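Local coordinates for protein NalD (PDB 5DAJ) that represses the MexAB-OprM multidrug efflux pump of Pseudomonas aeruginosa as a TetR-family regulator, probably by binding operator DNA, and binds novobiocin, which induces the pump, at residues 152-166 and 193-205. Residues are numbered along the deposited sequence; the frame is centred on the assembly and turned at random.
Sequences RLHPGMTPRIASRAL and LLEPMFRGLVRDW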
ATOM      1  N   ARG A 152      10.468  27.758  -1.578  1.00 83.29           N
ATOM      2  CA  ARG A 152      11.089  27.008  -0.482  1.00 79.53           C
ATOM      3  C   ARG A 152      11.478  25.572  -0.821  1.00 67.99           C
ATOM      4  O   ARG A 152      12.114  24.900  -0.009  1.00 72.59           O
ATOM      5  CB  ARG A 152      10.160  26.990   0.728  1.00 81.72           C
ATOM      6  CG  ARG A 152       9.672  28.365   1.165  1.00 87.62           C
ATOM      7  CD  ARG A 152       8.886  28.291   2.461  1.00 91.13           C
ATOM      8  NE  ARG A 152       9.654  27.628   3.516  1.00 94.13           N
ATOM      9  CZ  ARG A 152       9.153  27.175   4.664  1.00 96.61           C
ATOM     10  NH1 ARG A 152       7.856  27.320   4.955  1.00 87.38           N
ATOM     11  NH2 ARG A 152       9.965  26.572   5.534  1.00 98.75           N
ATOM     12  N   LEU A 153      11.068  25.079  -1.987  1.00 68.52           N
ATOM     13  CA  LEU A 153      11.458  23.730  -2.419  1.00 69.19           C
ATOM     14  C   LEU A 153      12.918  23.723  -2.840  1.00 68.19           C
ATOM     15  O   LEU A 153      13.431  24.743  -3.290  1.00 72.33           O
ATOM     16  CB  LEU A 153      10.586  23.239  -3.584  1.00 55.05           C
ATOM     17  CG  LEU A 153       9.088  23.054  -3.324  1.00 66.46           C
ATOM     18  CD1 LEU A 153       8.395  22.621  -4.604  1.00 63.27           C
ATOM     19  CD2 LEU A 153       8.820  22.045  -2.218  1.00 65.80           C
ATOM     20  N   HIS A 154      13.576  22.572  -2.708  1.00 73.37           N
ATOM     21  CA  HIS A 154      14.960  22.436  -3.187  1.00 78.49           C
ATOM     22  C   HIS A 154      15.003  22.491  -4.716  1.00 74.62           C
ATOM     23  O   HIS A 154      13.996  22.203  -5.368  1.00 74.71           O
ATOM     24  CB  HIS A 154      15.648  21.141  -2.712  1.00 76.86           C
ATOM     25  CG  HIS A 154      16.088  21.162  -1.286  1.00 73.00           C
ATOM     26  ND1 HIS A 154      15.211  21.028  -0.235  1.00 86.21           N
ATOM     27  CD2 HIS A 154      17.321  21.275  -0.736  1.00 60.24           C
ATOM     28  CE1 HIS A 154      15.878  21.074   0.905  1.00 85.78           C
ATOM     29  NE2 HIS A 154      17.163  21.223   0.631  1.00 70.28           N
ATOM     30  N   PRO A 155      16.164  22.867  -5.293  1.00 85.70           N
ATOM     31  CA  PRO A 155      16.367  22.866  -6.746  1.00 86.61           C
ATOM     32  C   PRO A 155      15.960  21.532  -7.375  1.00 76.73           C
ATOM     33  O   PRO A 155      16.425  20.488  -6.931  1.00 78.06           O
ATOM     34  CB  PRO A 155      17.880  23.043  -6.884  1.00 95.36           C
ATOM     35  CG  PRO A 155      18.257  23.856  -5.701  1.00 98.75           C
ATOM     36  CD  PRO A 155      17.327  23.440  -4.592  1.00 89.01           C
ATOM     37  N   GLY A 156      15.073  21.568  -8.363  1.00 73.64           N
ATOM     38  CA  GLY A 156      14.648  20.351  -9.064  1.00 73.96           C
ATOM     39  C   GLY A 156      13.538  19.543  -8.406  1.00 68.77           C
ATOM     40  O   GLY A 156      13.121  18.515  -8.946  1.00 66.87           O
HETATM   41  N   MSE A 157      13.075  19.988  -7.239  1.00 63.66           N
HETATM   42  CA  MSE A 157      11.815  19.506  -6.665  1.00 60.67           C
HETATM   43  C   MSE A 157      10.687  20.313  -7.243  1.00 61.61           C
HETATM   44  O   MSE A 157      10.583  21.516  -6.986  1.00 69.17           O
HETATM   45  CB  MSE A 157      11.768  19.634  -5.139  1.00 71.73           C
HETATM   46  CG  MSE A 157      12.518  18.507  -4.438  1.00 79.82           C
HETATM   47 SE   MSE A 157      11.778  16.757  -4.979  1.00105.01          SE
HETATM   48  CE  MSE A 157       9.877  17.265  -5.046  1.00111.73           C
ATOM     49  N   THR A 158       9.839  19.658  -8.029  1.00 50.38           N
ATOM     50  CA  THR A 158       8.629  20.279  -8.559  1.00 46.87           C
ATOM     51  C   THR A 158       7.436  19.949  -7.671  1.00 48.05           C
ATOM     52  O   THR A 158       7.453  18.945  -6.950  1.00 51.86           O
ATOM     53  CB  THR A 158       8.320  19.801  -9.989  1.00 46.95           C
ATOM     54  OG1 THR A 158       8.077  18.390  -9.994  1.00 45.89           O
ATOM     55  CG2 THR A 158       9.484  20.114 -10.921  1.00 46.82           C
ATOM     56  N   PRO A 159       6.384  20.785  -7.712  1.00 49.46           N
ATOM     57  CA  PRO A 159       5.153  20.453  -6.978  1.00 50.81           C
ATOM     58  C   PRO A 159       4.543  19.102  -7.335  1.00 47.41           C
ATOM     59  O   PRO A 159       3.994  18.422  -6.462  1.00 51.06           O
ATOM     60  CB  PRO A 159       4.194  21.579  -7.384  1.00 50.79           C
ATOM     61  CG  PRO A 159       5.082  22.728  -7.705  1.00 51.87           C
ATOM     62  CD  PRO A 159       6.315  22.129  -8.309  1.00 49.72           C
ATOM     63  N   ARG A 160       4.622  18.730  -8.608  1.00 43.23           N
ATOM     64  CA  ARG A 160       4.076  17.453  -9.078  1.00 42.64           C
ATOM     65  C   ARG A 160       4.713  16.291  -8.310  1.00 41.78           C
ATOM     66  O   ARG A 160       4.010  15.450  -7.747  1.00 45.24           O
ATOM     67  CB  ARG A 160       4.316  17.288 -10.581  1.00 39.62           C
ATOM     68  CG  ARG A 160       3.754  16.009 -11.188  1.00 39.65           C
ATOM     69  CD  ARG A 160       3.998  15.954 -12.685  1.00 36.74           C
ATOM     70  NE  ARG A 160       5.418  15.845 -12.998  1.00 40.61           N
ATOM     71  CZ  ARG A 160       6.102  14.714 -13.161  1.00 38.97           C
ATOM     72  NH1 ARG A 160       5.520  13.531 -13.059  1.00 40.91           N
ATOM     73  NH2 ARG A 160       7.403  14.771 -13.424  1.00 37.86           N
ATOM     74  N   ILE A 161       6.044  16.275  -8.295  1.00 40.46           N
ATOM     75  CA  ILE A 161       6.831  15.210  -7.651  1.00 38.59           C
ATOM     76  C   ILE A 161       6.691  15.241  -6.134  1.00 39.44           C
ATOM     77  O   ILE A 161       6.563  14.190  -5.499  1.00 42.51           O
ATOM     78  CB  ILE A 161       8.335  15.317  -8.016  1.00 36.94           C
ATOM     79  CG1 ILE A 161       8.553  15.051  -9.510  1.00 40.05           C
ATOM     80  CG2 ILE A 161       9.197  14.359  -7.190  1.00 44.40           C
ATOM     81  CD1 ILE A 161       8.156  13.667 -10.000  1.00 41.43           C
ATOM     82  N   ALA A 162       6.713  16.441  -5.573  1.00 38.87           N
ATOM     83  CA  ALA A 162       6.602  16.631  -4.125  1.00 41.23           C
ATOM     84  C   ALA A 162       5.308  16.032  -3.573  1.00 40.73           C
ATOM     85  O   ALA A 162       5.331  15.280  -2.603  1.00 48.73           O
ATOM     86  CB  ALA A 162       6.683  18.110  -3.775  1.00 40.08           C
ATOM     87  N   SER A 163       4.182  16.360  -4.202  1.00 43.00           N
ATOM     88  CA  SER A 163       2.877  15.857  -3.741  1.00 44.21           C
ATOM     89  C   SER A 163       2.793  14.339  -3.825  1.00 42.18           C
ATOM     90  O   SER A 163       2.171  13.697  -2.974  1.00 50.44           O
ATOM     91  CB  SER A 163       1.722  16.481  -4.530  1.00 49.08           C
ATOM     92  OG  SER A 163       1.905  16.290  -5.916  1.00 54.98           O
ATOM     93  N   ARG A 164       3.415  13.780  -4.853  1.00 37.63           N
ATOM     94  CA  ARG A 164       3.379  12.331  -5.090  1.00 37.75           C
ATOM     95  C   ARG A 164       4.321  11.579  -4.165  1.00 37.13           C
ATOM     96  O   ARG A 164       3.967  10.523  -3.662  1.00 38.06           O
ATOM     97  CB  ARG A 164       3.681  12.003  -6.545  1.00 36.82           C
ATOM     98  CG  ARG A 164       2.499  12.321  -7.439  1.00 37.58           C
ATOM     99  CD  ARG A 164       2.888  12.617  -8.859  1.00 39.54           C
ATOM    100  NE  ARG A 164       1.692  12.901  -9.652  1.00 41.08           N
ATOM    101  CZ  ARG A 164       0.999  14.041  -9.629  1.00 39.77           C
ATOM    102  NH1 ARG A 164       1.324  15.039  -8.829  1.00 41.24           N
ATOM    103  NH2 ARG A 164      -0.047  14.179 -10.419  1.00 42.95           N
ATOM    104  N   ALA A 165       5.506  12.138  -3.943  1.00 32.38           N
ATOM    105  CA  ALA A 165       6.452  11.584  -2.975  1.00 37.75           C
ATOM    106  C   ALA A 165       5.825  11.558  -1.587  1.00 39.03           C
ATOM    107  O   ALA A 165       5.850  10.527  -0.906  1.00 45.23           O
ATOM    108  CB  ALA A 165       7.745  12.390  -2.949  1.00 39.34           C
ATOM    109  N   LEU A 166       5.221  12.678  -1.202  1.00 37.68           N
ATOM    110  CA  LEU A 166       4.587  12.800   0.116  1.00 38.86           C
ATOM    111  C   LEU A 166       3.453  11.804   0.289  1.00 37.01           C
ATOM    112  O   LEU A 166       3.409  11.082   1.272  1.00 36.86           O
ATOM    113  CB  LEU A 166       4.046  14.210   0.366  1.00 42.33           C
ATOM    114  CG  LEU A 166       3.318  14.409   1.708  1.00 43.92           C
ATOM    115  CD1 LEU A 166       4.166  14.011   2.902  1.00 44.07           C
ATOM    116  CD2 LEU A 166       2.878  15.849   1.859  1.00 45.39           C
ATOM    117  N   LEU A 193       9.122   9.677  11.437  1.00 48.51           N
ATOM    118  CA  LEU A 193       8.890   9.003  10.154  1.00 46.06           C
ATOM    119  C   LEU A 193       8.638   9.996   9.019  1.00 46.74           C
ATOM    120  O   LEU A 193       9.058   9.771   7.878  1.00 45.87           O
ATOM    121  CB  LEU A 193       7.718   8.033  10.271  1.00 45.72           C
ATOM    122  CG  LEU A 193       8.004   6.838  11.184  1.00 47.43           C
ATOM    123  CD1 LEU A 193       6.707   6.198  11.666  1.00 49.48           C
ATOM    124  CD2 LEU A 193       8.881   5.813  10.481  1.00 43.41           C
ATOM    125  N   LEU A 194       7.948  11.083   9.351  1.00 44.99           N
ATOM    126  CA  LEU A 194       7.629  12.148   8.395  1.00 49.09           C
ATOM    127  C   LEU A 194       8.744  13.187   8.246  1.00 51.34           C
ATOM    128  O   LEU A 194       8.915  13.767   7.168  1.00 52.89           O
ATOM    129  CB  LEU A 194       6.330  12.855   8.797  1.00 49.42           C
ATOM    130  CG  LEU A 194       5.081  11.979   8.825  1.00 48.63           C
ATOM    131  CD1 LEU A 194       3.924  12.749   9.423  1.00 51.62           C
ATOM    132  CD2 LEU A 194       4.713  11.480   7.437  1.00 50.11           C
ATOM    133  N   GLU A 195       9.493  13.404   9.324  1.00 52.43           N
ATOM    134  CA  GLU A 195      10.569  14.404   9.357  1.00 54.01           C
ATOM    135  C   GLU A 195      11.445  14.439   8.093  1.00 53.82           C
ATOM    136  O   GLU A 195      11.531  15.489   7.442  1.00 61.23           O
ATOM    137  CB  GLU A 195      11.435  14.235  10.622  1.00 55.34           C
ATOM    138  CG  GLU A 195      12.549  15.266  10.831  1.00 63.08           C
ATOM    139  CD  GLU A 195      12.059  16.700  10.995  1.00 77.95           C
ATOM    140  OE1 GLU A 195      10.829  16.942  11.103  1.00 85.92           O
ATOM    141  OE2 GLU A 195      12.931  17.600  11.027  1.00 98.64           O
ATOM    142  N   PRO A 196      12.076  13.305   7.727  1.00 50.89           N
ATOM    143  CA  PRO A 196      13.015  13.355   6.600  1.00 50.84           C
ATOM    144  C   PRO A 196      12.376  13.771   5.280  1.00 47.88           C
ATOM    145  O   PRO A 196      12.985  14.508   4.513  1.00 49.09           O
ATOM    146  CB  PRO A 196      13.541  11.920   6.513  1.00 51.70           C
ATOM    147  CG  PRO A 196      12.503  11.087   7.173  1.00 54.37           C
ATOM    148  CD  PRO A 196      11.958  11.940   8.269  1.00 50.75           C
HETATM  149  N   MSE A 197      11.150  13.323   5.029  1.00 48.07           N
HETATM  150  CA  MSE A 197      10.445  13.695   3.794  1.00 48.66           C
HETATM  151  C   MSE A 197      10.323  15.192   3.716  1.00 50.53           C
HETATM  152  O   MSE A 197      10.673  15.796   2.699  1.00 47.15           O
HETATM  153  CB  MSE A 197       9.071  13.040   3.692  1.00 49.48           C
HETATM  154  CG  MSE A 197       8.247  13.477   2.474  1.00 56.39           C
HETATM  155 SE   MSE A 197       9.198  13.119   0.775  1.00 68.94          SE
HETATM  156  CE  MSE A 197       8.862  11.180   0.670  1.00 72.47           C
ATOM    157  N   PHE A 198       9.829  15.805   4.786  1.00 51.43           N
ATOM    158  CA  PHE A 198       9.661  17.268   4.813  1.00 56.48           C
ATOM    159  C   PHE A 198      10.979  18.035   4.811  1.00 60.54           C
ATOM    160  O   PHE A 198      11.083  19.078   4.158  1.00 67.97           O
ATOM    161  CB  PHE A 198       8.800  17.705   5.987  1.00 54.09           C
ATOM    162  CG  PHE A 198       7.342  17.499   5.749  1.00 51.97           C
ATOM    163  CD1 PHE A 198       6.753  16.271   6.014  1.00 49.46           C
ATOM    164  CD2 PHE A 198       6.563  18.515   5.211  1.00 49.60           C
ATOM    165  CE1 PHE A 198       5.404  16.070   5.781  1.00 47.68           C
ATOM    166  CE2 PHE A 198       5.215  18.318   4.985  1.00 47.53           C
ATOM    167  CZ  PHE A 198       4.635  17.095   5.269  1.00 47.22           C
ATOM    168  N   ARG A 199      11.994  17.484   5.468  1.00 60.17           N
ATOM    169  CA  ARG A 199      13.312  18.103   5.475  1.00 64.09           C
ATOM    170  C   ARG A 199      13.908  18.018   4.066  1.00 60.12           C
ATOM    171  O   ARG A 199      14.589  18.937   3.614  1.00 64.51           O
ATOM    172  CB  ARG A 199      14.228  17.409   6.483  1.00 66.18           C
ATOM    173  CG  ARG A 199      15.507  18.171   6.788  1.00 70.58           C
ATOM    174  CD  ARG A 199      16.511  17.297   7.521  1.00 78.13           C
ATOM    175  NE  ARG A 199      16.072  16.980   8.877  1.00 90.20           N
ATOM    176  CZ  ARG A 199      16.627  17.479   9.976  1.00 99.78           C
ATOM    177  NH1 ARG A 199      17.646  18.323   9.884  1.00 98.21           N
ATOM    178  NH2 ARG A 199      16.163  17.136  11.171  1.00109.93           N
ATOM    179  N   GLY A 200      13.641  16.907   3.379  1.00 57.88           N
ATOM    180  CA  GLY A 200      14.130  16.689   2.013  1.00 55.95           C
ATOM    181  C   GLY A 200      13.456  17.518   0.936  1.00 57.17           C
ATOM    182  O   GLY A 200      14.045  17.797  -0.108  1.00 61.58           O
ATOM    183  N   LEU A 201      12.201  17.884   1.170  1.00 59.22           N
ATOM    184  CA  LEU A 201      11.436  18.712   0.226  1.00 61.25           C
ATOM    185  C   LEU A 201      11.699  20.203   0.403  1.00 65.46           C
ATOM    186  O   LEU A 201      11.808  20.931  -0.584  1.00 71.17           O
ATOM    187  CB  LEU A 201       9.934  18.458   0.370  1.00 62.75           C
ATOM    188  CG  LEU A 201       9.412  17.085  -0.062  1.00 63.30           C
ATOM    189  CD1 LEU A 201       7.966  16.913   0.385  1.00 60.96           C
ATOM    190  CD2 LEU A 201       9.518  16.890  -1.562  1.00 64.54           C
ATOM    191  N   VAL A 202      11.790  20.641   1.656  1.00 63.20           N
ATOM    192  CA  VAL A 202      11.775  22.076   2.005  1.00 66.59           C
ATOM    193  C   VAL A 202      13.118  22.569   2.571  1.00 67.08           C
ATOM    194  O   VAL A 202      13.719  21.925   3.428  1.00 64.09           O
ATOM    195  CB  VAL A 202      10.636  22.383   3.000  1.00 65.07           C
ATOM    196  CG1 VAL A 202      10.551  23.873   3.301  1.00 67.15           C
ATOM    197  CG2 VAL A 202       9.304  21.908   2.438  1.00 61.80           C
ATOM    198  N   ARG A 203      13.536  23.741   2.099  1.00 75.23           N
ATOM    199  CA  ARG A 203      14.879  24.298   2.374  1.00 86.29           C
ATOM    200  C   ARG A 203      15.212  24.477   3.846  1.00 90.85           C
ATOM    201  O   ARG A 203      16.253  24.010   4.306  1.00100.46           O
ATOM    202  CB  ARG A 203      15.101  25.643   1.657  1.00 89.22           C
ATOM    203  CG  ARG A 203      15.938  25.532   0.396  1.00 98.35           C
ATOM    204  CD  ARG A 203      16.035  26.871  -0.304  1.00103.40           C
ATOM    205  NE  ARG A 203      16.217  26.855  -1.735  1.00106.36           N
ATOM    206  CZ  ARG A 203      17.281  26.454  -2.429  1.00113.11           C
ATOM    207  NH1 ARG A 203      18.348  25.902  -1.854  1.00106.02           N
ATOM    208  NH2 ARG A 203      17.244  26.583  -3.755  1.00124.62           N
ATOM    209  N   ASP A 204      14.333  25.160   4.573  1.00 95.29           N
ATOM    210  CA  ASP A 204      14.646  25.557   5.949  1.00 96.86           C
ATOM    211  C   ASP A 204      14.307  24.472   6.960  1.00 85.20           C
ATOM    212  O   ASP A 204      15.172  24.029   7.704  1.00 91.32           O
ATOM    213  CB  ASP A 204      13.975  26.892   6.306  1.00107.57           C
ATOM    214  CG  ASP A 204      14.833  28.111   5.926  1.00120.30           C
ATOM    215  OD1 ASP A 204      16.002  27.945   5.498  1.00124.13           O
ATOM    216  OD2 ASP A 204      14.333  29.248   6.065  1.00138.64           O
ATOM    217  N   TRP A 205      13.050  24.049   6.974  1.00 84.00           N
ATOM    218  CA  TRP A 205      12.528  23.065   7.943  1.00 72.54           C
ATOM    219  C   TRP A 205      13.340  22.950   9.232  1.00 65.87           C
ATOM    220  O   TRP A 205      12.811  23.150  10.319  1.00 77.80           O
ATOM    221  CB  TRP A 205      12.385  21.671   7.314  1.00 69.34           C
ATOM    222  CG  TRP A 205      11.267  20.909   7.929  1.00 64.13           C
ATOM    223  CD1 TRP A 205      11.365  19.866   8.802  1.00 63.79           C
ATOM    224  CD2 TRP A 205       9.871  21.171   7.772  1.00 59.06           C
ATOM    225  NE1 TRP A 205      10.109  19.445   9.182  1.00 64.98           N
ATOM    226  CE2 TRP A 205       9.176  20.229   8.563  1.00 62.73           C
ATOM    227  CE3 TRP A 205       9.140  22.102   7.033  1.00 57.20           C
ATOM    228  CZ2 TRP A 205       7.781  20.187   8.629  1.00 67.53           C
ATOM    229  CZ3 TRP A 205       7.754  22.063   7.103  1.00 58.98           C
ATOM    230  CH2 TRP A 205       7.089  21.112   7.893  1.00 64.88           C
TER
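His-154 and Leu-201 join the loop before helix 159-166 to the end of helix 193-201. The carbonyl oxygen Leu-201 O accepts His-154 N at 3.2 Å, the donor tilted 28° from the carbonyl plane. The same oxygen lies at the imidazole edge, near its plane, and takes a weak bond from His-154 ND1 (3.4 Å); chi1 of -76°, with CG beside the backbone N, turns the ring to it. Arg-203 CG lies over a ring face. Two residues along each segment, on the other flank of the Leu-153/Val-202 pair, Arg-203 N donates to Arg-152 O at 2.8 Å, completing a single beta bridge where the helix has ended. Arg-152 bends at chi3, and its guanidinium receives Val-202 CG1 over one face, 3.6 Å from NH2; NH1 is salt-bridged to Asp-83. On the exposed flank Arg-203, extended from CG to NE, crosses the Pro-155 side chain at about a right angle, its NH2 against Pro-155 CD.

Toward the helix bodies the contact becomes apolar. Leu-201 CD2 reaches CE of the selenomethionine Met-157 (3.5 Å) and Ala-162 CB. Met-197, also selenomethionine, bends at chi2 and chi3 to bring CE within 4.0 Å of Ala-165 CB, while Leu-166 CD1 meets Phe-198 CE1 obliquely at 3.7 Å. Tyr-89 of helix 84-101 packs edge-to-face on Phe-198. The axes of the short segments 159-166 and 193-201 approach to 11.0 Å and run antiparallel at 175°. Helices 159-179 and 186-201 are the chain's last two, the pair that commonly forms the dimer interface in TetR-family regulators, consistent with Met-197 touching Leu-169 of the second subunit.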